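Local coordinates for arginase 1, mitochondrial (Arabidopsis thaliana, PDB 6VSU), which hydrolyses L-arginine to urea and L-ornithine, and agmatine to urea and putrescine, as a manganese-dependent homohexamer of the arginase family, at residues A62-R67 and F293-D298; T44-V49 and R91-V96. All blocks are in the same frame, centred on the assembly; numbering follows the deposited sequence.

Interaction 1. Residues A62-R67 and F293-D298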
ATOM      1  N   ALA E  62      -6.842  -1.598 -20.014  1.00 19.35           N
ATOM      2  CA  ALA E  62      -7.201  -0.371 -20.781  1.00 20.48           C
ATOM      3  C   ALA E  62      -6.309   0.813 -20.406  1.00 21.44           C
ATOM      4  O   ALA E  62      -6.241   1.729 -21.257  1.00 22.04           O
ATOM      5  CB  ALA E  62      -8.636   0.022 -20.571  1.00 21.61           C
ATOM      6  N   PHE E  63      -5.706   0.860 -19.197  1.00 21.36           N
ATOM      7  CA  PHE E  63      -4.957   2.054 -18.709  1.00 21.80           C
ATOM      8  C   PHE E  63      -3.456   1.847 -18.920  1.00 20.27           C
ATOM      9  O   PHE E  63      -2.664   2.712 -18.550  1.00 20.38           O
ATOM     10  CB  PHE E  63      -5.242   2.362 -17.232  1.00 23.48           C
ATOM     11  CG  PHE E  63      -6.679   2.624 -16.926  1.00 25.53           C
ATOM     12  CD1 PHE E  63      -7.288   3.775 -17.366  1.00 28.43           C
ATOM     13  CD2 PHE E  63      -7.447   1.722 -16.225  1.00 26.69           C
ATOM     14  CE1 PHE E  63      -8.629   4.038 -17.086  1.00 30.06           C
ATOM     15  CE2 PHE E  63      -8.778   1.968 -15.950  1.00 28.27           C
ATOM     16  CZ  PHE E  63      -9.372   3.136 -16.370  1.00 29.82           C
ATOM     17  N   ALA E  64      -3.046   0.692 -19.418  1.00 18.06           N
ATOM     18  CA  ALA E  64      -1.628   0.303 -19.456  1.00 17.23           C
ATOM     19  C   ALA E  64      -0.781   1.153 -20.407  1.00 17.25           C
ATOM     20  O   ALA E  64       0.292   1.599 -20.016  1.00 16.94           O
ATOM     21  CB  ALA E  64      -1.514  -1.117 -19.807  1.00 16.45           C
ATOM     22  N   PRO E  65      -1.149   1.392 -21.686  1.00 17.55           N
ATOM     23  CA  PRO E  65      -0.159   1.929 -22.614  1.00 17.56           C
ATOM     24  C   PRO E  65       0.541   3.197 -22.146  1.00 18.04           C
ATOM     25  O   PRO E  65       1.755   3.312 -22.261  1.00 17.78           O
ATOM     26  CB  PRO E  65      -0.889   2.038 -23.959  1.00 17.58           C
ATOM     27  CG  PRO E  65      -1.982   1.006 -23.842  1.00 17.58           C
ATOM     28  CD  PRO E  65      -2.410   1.061 -22.374  1.00 17.70           C
ATOM     29  N   PRO E  66      -0.162   4.196 -21.609  1.00 19.35           N
ATOM     30  CA  PRO E  66       0.548   5.400 -21.146  1.00 20.14           C
ATOM     31  C   PRO E  66       1.530   5.149 -19.989  1.00 20.16           C
ATOM     32  O   PRO E  66       2.557   5.881 -19.932  1.00 20.37           O
ATOM     33  CB  PRO E  66      -0.593   6.338 -20.699  1.00 21.08           C
ATOM     34  CG  PRO E  66      -1.833   5.758 -21.450  1.00 20.95           C
ATOM     35  CD  PRO E  66      -1.624   4.262 -21.468  1.00 19.41           C
ATOM     36  N   ARG E  67       1.211   4.203 -19.089  1.00 20.35           N
ATOM     37  CA  ARG E  67       2.087   3.829 -17.958  1.00 21.36           C
ATOM     38  C   ARG E  67       3.328   3.133 -18.494  1.00 19.45           C
ATOM     39  O   ARG E  67       4.407   3.387 -17.994  1.00 19.56           O
ATOM     40  CB  ARG E  67       1.399   2.921 -16.950  1.00 24.93           C
ATOM     41  CG  ARG E  67       0.071   3.441 -16.454  1.00 29.31           C
ATOM     42  CD  ARG E  67       0.297   4.808 -15.854  1.00 36.95           C
ATOM     43  NE  ARG E  67      -0.919   5.282 -15.192  1.00 44.19           N
ATOM     44  CZ  ARG E  67      -1.209   5.124 -13.910  1.00 49.06           C
ATOM     45  NH1 ARG E  67      -0.377   4.476 -13.110  1.00 51.66           N
ATOM     46  NH2 ARG E  67      -2.345   5.617 -13.447  1.00 53.20           N
ATOM     47  N   PHE E 293      -0.815  -6.048 -18.794  1.00 16.54           N
ATOM     48  CA  PHE E 293      -0.313  -5.255 -17.651  1.00 16.14           C
ATOM     49  C   PHE E 293      -1.502  -4.457 -17.127  1.00 16.76           C
ATOM     50  O   PHE E 293      -2.167  -3.814 -17.918  1.00 17.63           O
ATOM     51  CB  PHE E 293       0.829  -4.353 -18.072  1.00 16.35           C
ATOM     52  CG  PHE E 293       1.085  -3.189 -17.159  1.00 16.80           C
ATOM     53  CD1 PHE E 293       1.066  -3.352 -15.776  1.00 16.85           C
ATOM     54  CD2 PHE E 293       1.421  -1.954 -17.677  1.00 16.96           C
ATOM     55  CE1 PHE E 293       1.286  -2.270 -14.949  1.00 17.20           C
ATOM     56  CE2 PHE E 293       1.679  -0.880 -16.837  1.00 17.78           C
ATOM     57  CZ  PHE E 293       1.582  -1.039 -15.477  1.00 17.74           C
ATOM     58  N   ASN E 294      -1.840  -4.662 -15.871  1.00 16.64           N
ATOM     59  CA  ASN E 294      -2.986  -4.036 -15.180  1.00 18.07           C
ATOM     60  C   ASN E 294      -2.442  -3.058 -14.134  1.00 18.62           C
ATOM     61  O   ASN E 294      -2.171  -3.489 -13.024  1.00 17.96           O
ATOM     62  CB  ASN E 294      -3.897  -5.060 -14.507  1.00 18.16           C
ATOM     63  CG  ASN E 294      -5.132  -4.411 -13.959  1.00 19.11           C
ATOM     64  OD1 ASN E 294      -5.143  -3.197 -13.705  1.00 19.71           O
ATOM     65  ND2 ASN E 294      -6.169  -5.209 -13.824  1.00 18.61           N
ATOM     66  N   PRO E 295      -2.310  -1.744 -14.460  1.00 19.64           N
ATOM     67  CA  PRO E 295      -1.786  -0.735 -13.539  1.00 20.39           C
ATOM     68  C   PRO E 295      -2.549  -0.667 -12.203  1.00 20.97           C
ATOM     69  O   PRO E 295      -1.962  -0.358 -11.186  1.00 20.43           O
ATOM     70  CB  PRO E 295      -1.955   0.608 -14.250  1.00 21.04           C
ATOM     71  CG  PRO E 295      -2.236   0.280 -15.662  1.00 21.33           C
ATOM     72  CD  PRO E 295      -2.747  -1.144 -15.720  1.00 20.19           C
ATOM     73  N   GLN E 296      -3.836  -0.988 -12.201  1.00 21.64           N
ATOM     74  CA  GLN E 296      -4.648  -0.890 -10.957  1.00 23.15           C
ATOM     75  C   GLN E 296      -4.299  -2.080 -10.037  1.00 23.45           C
ATOM     76  O   GLN E 296      -4.764  -2.055  -8.923  1.00 24.53           O
ATOM     77  CB  GLN E 296      -6.146  -0.868 -11.256  1.00 25.23           C
ATOM     78  CG  GLN E 296      -6.502   0.220 -12.257  1.00 27.51           C
ATOM     79  CD  GLN E 296      -7.955   0.398 -12.658  1.00 29.63           C
ATOM     80  OE1 GLN E 296      -8.537  -0.514 -13.293  1.00 28.56           O
ATOM     81  NE2 GLN E 296      -8.495   1.607 -12.348  1.00 30.17           N
ATOM     82  N   ARG E 297      -3.545  -3.092 -10.485  1.00 22.31           N
ATOM     83  CA  ARG E 297      -3.105  -4.215  -9.631  1.00 22.92           C
ATOM     84  C   ARG E 297      -1.607  -4.106  -9.353  1.00 21.13           C
ATOM     85  O   ARG E 297      -1.087  -4.981  -8.668  1.00 21.23           O
ATOM     86  CB  ARG E 297      -3.465  -5.557 -10.285  1.00 25.23           C
ATOM     87  CG  ARG E 297      -4.956  -5.891 -10.301  1.00 29.32           C
ATOM     88  CD  ARG E 297      -5.622  -5.997  -8.942  1.00 34.81           C
ATOM     89  NE  ARG E 297      -6.352  -7.246  -8.644  1.00 41.05           N
ATOM     90  CZ  ARG E 297      -5.857  -8.495  -8.856  1.00 43.88           C
ATOM     91  NH1 ARG E 297      -4.655  -8.666  -9.405  1.00 43.14           N
ATOM     92  NH2 ARG E 297      -6.561  -9.568  -8.511  1.00 43.91           N
ATOM     93  N   ASP E 298      -0.951  -3.051  -9.831  1.00 20.30           N
ATOM     94  CA  ASP E 298       0.512  -2.869  -9.665  1.00 19.58           C
ATOM     95  C   ASP E 298       0.839  -2.369  -8.230  1.00 19.58           C
ATOM     96  O   ASP E 298      -0.046  -1.930  -7.526  1.00 18.88           O
ATOM     97  CB  ASP E 298       1.058  -1.868 -10.670  1.00 19.20           C
ATOM     98  CG  ASP E 298       2.504  -2.152 -11.090  1.00 19.35           C
ATOM     99  OD1 ASP E 298       3.129  -3.107 -10.525  1.00 19.25           O
ATOM    100  OD2 ASP E 298       3.016  -1.387 -11.973  1.00 19.45           O
TER
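Ala64, leading into helix 64-72, packs against Phe293 in the buried part of this contact. Its CB sits 3.4 Å from Phe293 O and 3.7 Å from Phe293 CD2, so the small methyl meets both the carbonyl oxygen and the ring, approaching the latter obliquely. One turn further on, Arg67 CB comes up to the edge of the same ring, 3.8 Å from Phe293 CE2. The ring reaches the helix because its CG lies anti to the backbone N (chi1 159°). Pro295 completes the packing: its CD lies 4.2 Å above the plane of the Phe293 ring, over the centre, while its CG is 3.8 Å from Phe63 O. The proline thus touches both the ring and the backbone of 63-64. The Phe293 side chain also packs on Thr304, Ala305 and Ala308 of helix 303-319.

The other side is looser and faces a second subunit. There Phe63 CE2 lies 3.6 Å from Gln296 NE2, ring and amide planes being turned 61° apart, without a hydrogen bond. The second subunit completes this side: its Glu70 takes the hydrogen bond of Gln296 NE2, Phe63 makes a cation-pi contact with its Arg67, and Arg67 one with its Phe63.

Within 293-298 the turn is held by Asn294, whose OD1 accepts from Gln296 N at 3.0 Å, while its ND2 bonds to Ser262, a residue of the sodium site. Two residues after Glu292, the inferred substrate-binding residue, the chain makes an Asx turn leading into a short 3-10 segment, at the C-terminal end of strand 285-291, the end where active sites of parallel alpha/beta folds lie.

Interaction 2. Residues T44-V49 and R91-V96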
ATOM      1  N   THR E  44      11.283  -0.547 -34.946  1.00 19.70           N
ATOM      2  CA  THR E  44      10.146  -0.739 -34.019  1.00 18.84           C
ATOM      3  C   THR E  44       9.389   0.587 -33.826  1.00 19.10           C
ATOM      4  O   THR E  44       9.996   1.646 -33.541  1.00 19.68           O
ATOM      5  CB  THR E  44      10.648  -1.222 -32.669  1.00 18.25           C
ATOM      6  OG1 THR E  44      11.469  -2.376 -32.844  1.00 18.16           O
ATOM      7  CG2 THR E  44       9.478  -1.543 -31.778  1.00 17.81           C
ATOM      8  N   SER E  45       8.073   0.535 -33.949  1.00 19.14           N
ATOM      9  CA  SER E  45       7.184   1.676 -33.695  1.00 19.20           C
ATOM     10  C   SER E  45       6.062   1.189 -32.799  1.00 18.63           C
ATOM     11  O   SER E  45       5.405   0.234 -33.169  1.00 18.08           O
ATOM     12  CB  SER E  45       6.691   2.235 -34.967  1.00 20.63           C
ATOM     13  OG  SER E  45       6.324   3.574 -34.782  1.00 21.66           O
ATOM     14  N   LEU E  46       5.930   1.802 -31.619  1.00 18.43           N
ATOM     15  CA  LEU E  46       4.906   1.450 -30.620  1.00 17.67           C
ATOM     16  C   LEU E  46       3.545   1.893 -31.117  1.00 17.85           C
ATOM     17  O   LEU E  46       3.429   2.958 -31.728  1.00 19.99           O
ATOM     18  CB  LEU E  46       5.216   2.137 -29.300  1.00 17.93           C
ATOM     19  CG  LEU E  46       6.598   1.885 -28.723  1.00 18.68           C
ATOM     20  CD1 LEU E  46       6.689   2.499 -27.319  1.00 19.25           C
ATOM     21  CD2 LEU E  46       6.910   0.407 -28.650  1.00 18.19           C
ATOM     22  N   LEU E  47       2.558   1.069 -30.893  1.00 17.26           N
ATOM     23  CA  LEU E  47       1.146   1.406 -31.133  1.00 18.26           C
ATOM     24  C   LEU E  47       0.346   0.963 -29.913  1.00 17.97           C
ATOM     25  O   LEU E  47       0.395  -0.207 -29.591  1.00 18.04           O
ATOM     26  CB  LEU E  47       0.653   0.704 -32.387  1.00 18.88           C
ATOM     27  CG  LEU E  47      -0.815   0.923 -32.687  1.00 19.81           C
ATOM     28  CD1 LEU E  47      -1.081   2.367 -33.030  1.00 21.23           C
ATOM     29  CD2 LEU E  47      -1.259   0.034 -33.830  1.00 20.73           C
ATOM     30  N   GLY E  48      -0.287   1.903 -29.214  1.00 18.26           N
ATOM     31  CA  GLY E  48      -1.047   1.620 -28.006  1.00 17.28           C
ATOM     32  C   GLY E  48      -2.443   1.253 -28.376  1.00 18.14           C
ATOM     33  O   GLY E  48      -3.027   1.876 -29.344  1.00 18.26           O
ATOM     34  N   VAL E  49      -2.966   0.226 -27.717  1.00 17.74           N
ATOM     35  CA  VAL E  49      -4.394  -0.135 -27.897  1.00 18.77           C
ATOM     36  C   VAL E  49      -5.036  -0.248 -26.524  1.00 18.89           C
ATOM     37  O   VAL E  49      -4.938  -1.309 -25.884  1.00 19.53           O
ATOM     38  CB  VAL E  49      -4.497  -1.426 -28.714  1.00 19.13           C
ATOM     39  CG1 VAL E  49      -5.965  -1.683 -29.036  1.00 20.61           C
ATOM     40  CG2 VAL E  49      -3.669  -1.324 -29.989  1.00 18.85           C
ATOM     41  N   ARG E  91      15.530   5.059 -35.360  1.00 24.02           N
ATOM     42  CA  ARG E  91      15.710   3.804 -36.115  1.00 24.46           C
ATOM     43  C   ARG E  91      15.605   2.605 -35.178  1.00 23.78           C
ATOM     44  O   ARG E  91      15.281   1.496 -35.686  1.00 24.10           O
ATOM     45  CB  ARG E  91      17.058   3.764 -36.813  1.00 25.67           C
ATOM     46  CG  ARG E  91      17.127   4.810 -37.902  1.00 27.19           C
ATOM     47  CD  ARG E  91      18.516   5.031 -38.462  1.00 28.80           C
ATOM     48  NE  ARG E  91      19.417   5.352 -37.362  1.00 28.51           N
ATOM     49  CZ  ARG E  91      20.668   5.715 -37.517  1.00 30.14           C
ATOM     50  NH1 ARG E  91      21.170   5.899 -38.724  1.00 31.84           N
ATOM     51  NH2 ARG E  91      21.404   5.944 -36.453  1.00 30.29           N
ATOM     52  N   VAL E  92      15.843   2.792 -33.888  1.00 23.60           N
ATOM     53  CA  VAL E  92      15.643   1.719 -32.868  1.00 23.08           C
ATOM     54  C   VAL E  92      14.218   1.744 -32.321  1.00 21.90           C
ATOM     55  O   VAL E  92      13.591   0.672 -32.196  1.00 20.69           O
ATOM     56  CB  VAL E  92      16.652   1.859 -31.727  1.00 23.85           C
ATOM     57  CG1 VAL E  92      16.370   0.863 -30.617  1.00 23.74           C
ATOM     58  CG2 VAL E  92      18.072   1.698 -32.252  1.00 25.26           C
ATOM     59  N   LEU E  93      13.699   2.924 -31.992  1.00 22.83           N
ATOM     60  CA  LEU E  93      12.327   3.042 -31.420  1.00 21.44           C
ATOM     61  C   LEU E  93      11.685   4.371 -31.825  1.00 21.36           C
ATOM     62  O   LEU E  93      12.291   5.431 -31.692  1.00 21.86           O
ATOM     63  CB  LEU E  93      12.412   2.889 -29.896  1.00 21.46           C
ATOM     64  CG  LEU E  93      11.060   2.858 -29.176  1.00 21.55           C
ATOM     65  CD1 LEU E  93      10.206   1.647 -29.567  1.00 20.41           C
ATOM     66  CD2 LEU E  93      11.250   2.878 -27.656  1.00 22.12           C
ATOM     67  N   THR E  94      10.475   4.298 -32.348  1.00 21.00           N
ATOM     68  CA  THR E  94       9.554   5.463 -32.409  1.00 22.02           C
ATOM     69  C   THR E  94       8.221   5.031 -31.800  1.00 20.65           C
ATOM     70  O   THR E  94       8.089   3.880 -31.477  1.00 19.75           O
ATOM     71  CB  THR E  94       9.357   6.006 -33.838  1.00 22.32           C
ATOM     72  OG1 THR E  94       8.940   4.940 -34.677  1.00 20.66           O
ATOM     73  CG2 THR E  94      10.606   6.645 -34.369  1.00 24.05           C
ATOM     74  N   ASP E  95       7.255   5.913 -31.803  1.00 21.42           N
ATOM     75  CA  ASP E  95       5.975   5.737 -31.065  1.00 21.84           C
ATOM     76  C   ASP E  95       4.917   6.528 -31.837  1.00 21.14           C
ATOM     77  O   ASP E  95       5.079   7.751 -31.948  1.00 21.27           O
ATOM     78  CB  ASP E  95       6.132   6.257 -29.641  1.00 22.47           C
ATOM     79  CG  ASP E  95       4.920   6.036 -28.752  1.00 23.32           C
ATOM     80  OD1 ASP E  95       3.869   5.485 -29.196  1.00 23.03           O
ATOM     81  OD2 ASP E  95       5.066   6.374 -27.583  1.00 26.58           O
ATOM     82  N   VAL E  96       3.921   5.844 -32.370  1.00 21.09           N
ATOM     83  CA  VAL E  96       2.794   6.510 -33.087  1.00 22.59           C
ATOM     84  C   VAL E  96       1.606   6.698 -32.146  1.00 21.75           C
ATOM     85  O   VAL E  96       0.582   7.088 -32.610  1.00 23.38           O
ATOM     86  CB  VAL E  96       2.382   5.766 -34.370  1.00 23.73           C
ATOM     87  CG1 VAL E  96       3.574   5.452 -35.258  1.00 24.80           C
ATOM     88  CG2 VAL E  96       1.676   4.489 -34.035  1.00 24.25           C
TER
HETATM   89  O   HOH W   1      10.899   3.410 -35.347  1.00 21.60           O
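Ser45 and Thr94 face each other across two neighbouring strands, Ser45 OG donating to Thr94 OG1 at 3.0 Å. Ser45 gets its hydroxyl there with OG anti to the backbone N (chi1 -156°), and the same atom also touches Val96 CG1 at 3.4 Å. A water ties the pair to the backbone: it accepts from Thr94 OG1 at 2.6 Å and donates to Thr44 O, which also accepts from Thr94 N. With an alanine at Ser45, Thr94 OG1 would probably lose this donor, and the touch on Val96 CG1 would go with it.

Leu46 uses both of its backbone polar groups, N to Thr94 O and O from Val96 N, each at 3.0 Å. This is parallel pairing, and it joins strand 93-98, the outermost strand on this side of the chain's eight-stranded arginase sheet, to strand 43-48. On the face carrying Leu46, its CD2 meets Leu93 CD1 at 3.6 Å, and its CB lies against Asp95 OD1. Further along, Leu47 CD1 packs on Val96 CG2 at 3.6 Å.

Outside this shell, Asp95 is turned to Arg69 of helix 64-72 in a salt bridge, and Thr44 OG1 bonds to Ser320 near the C terminus. Helix 111-126 lies against Ser45, Leu47 and Val96, with Val125 touching both Ser45 and Val96, while Lys30 and Ala27 of helix 7-37 reach Thr94 and Val96.

How the interactions relate
From the N terminus the chain first runs through helix 7-37 into strand 43-48, then to helix 64-72, and returns in strand 93-98. Interaction 2 closes that loop, pairing the first strand with the second, 42 residues apart. Interaction 1 opens inside it, at residues 62-67, and closes only after 226 residues, when the chain has laid down the remaining strands and reaches the loop before helix 303-319. The two contacts therefore cross rather than nest. Helix 64-72, which carries one side of interaction 1, runs between the two strands of interaction 2, and Pro65 packs on Gly48 and Val49, so the end of strand 43-48 is connected through this helix to the loop following strand 285-291.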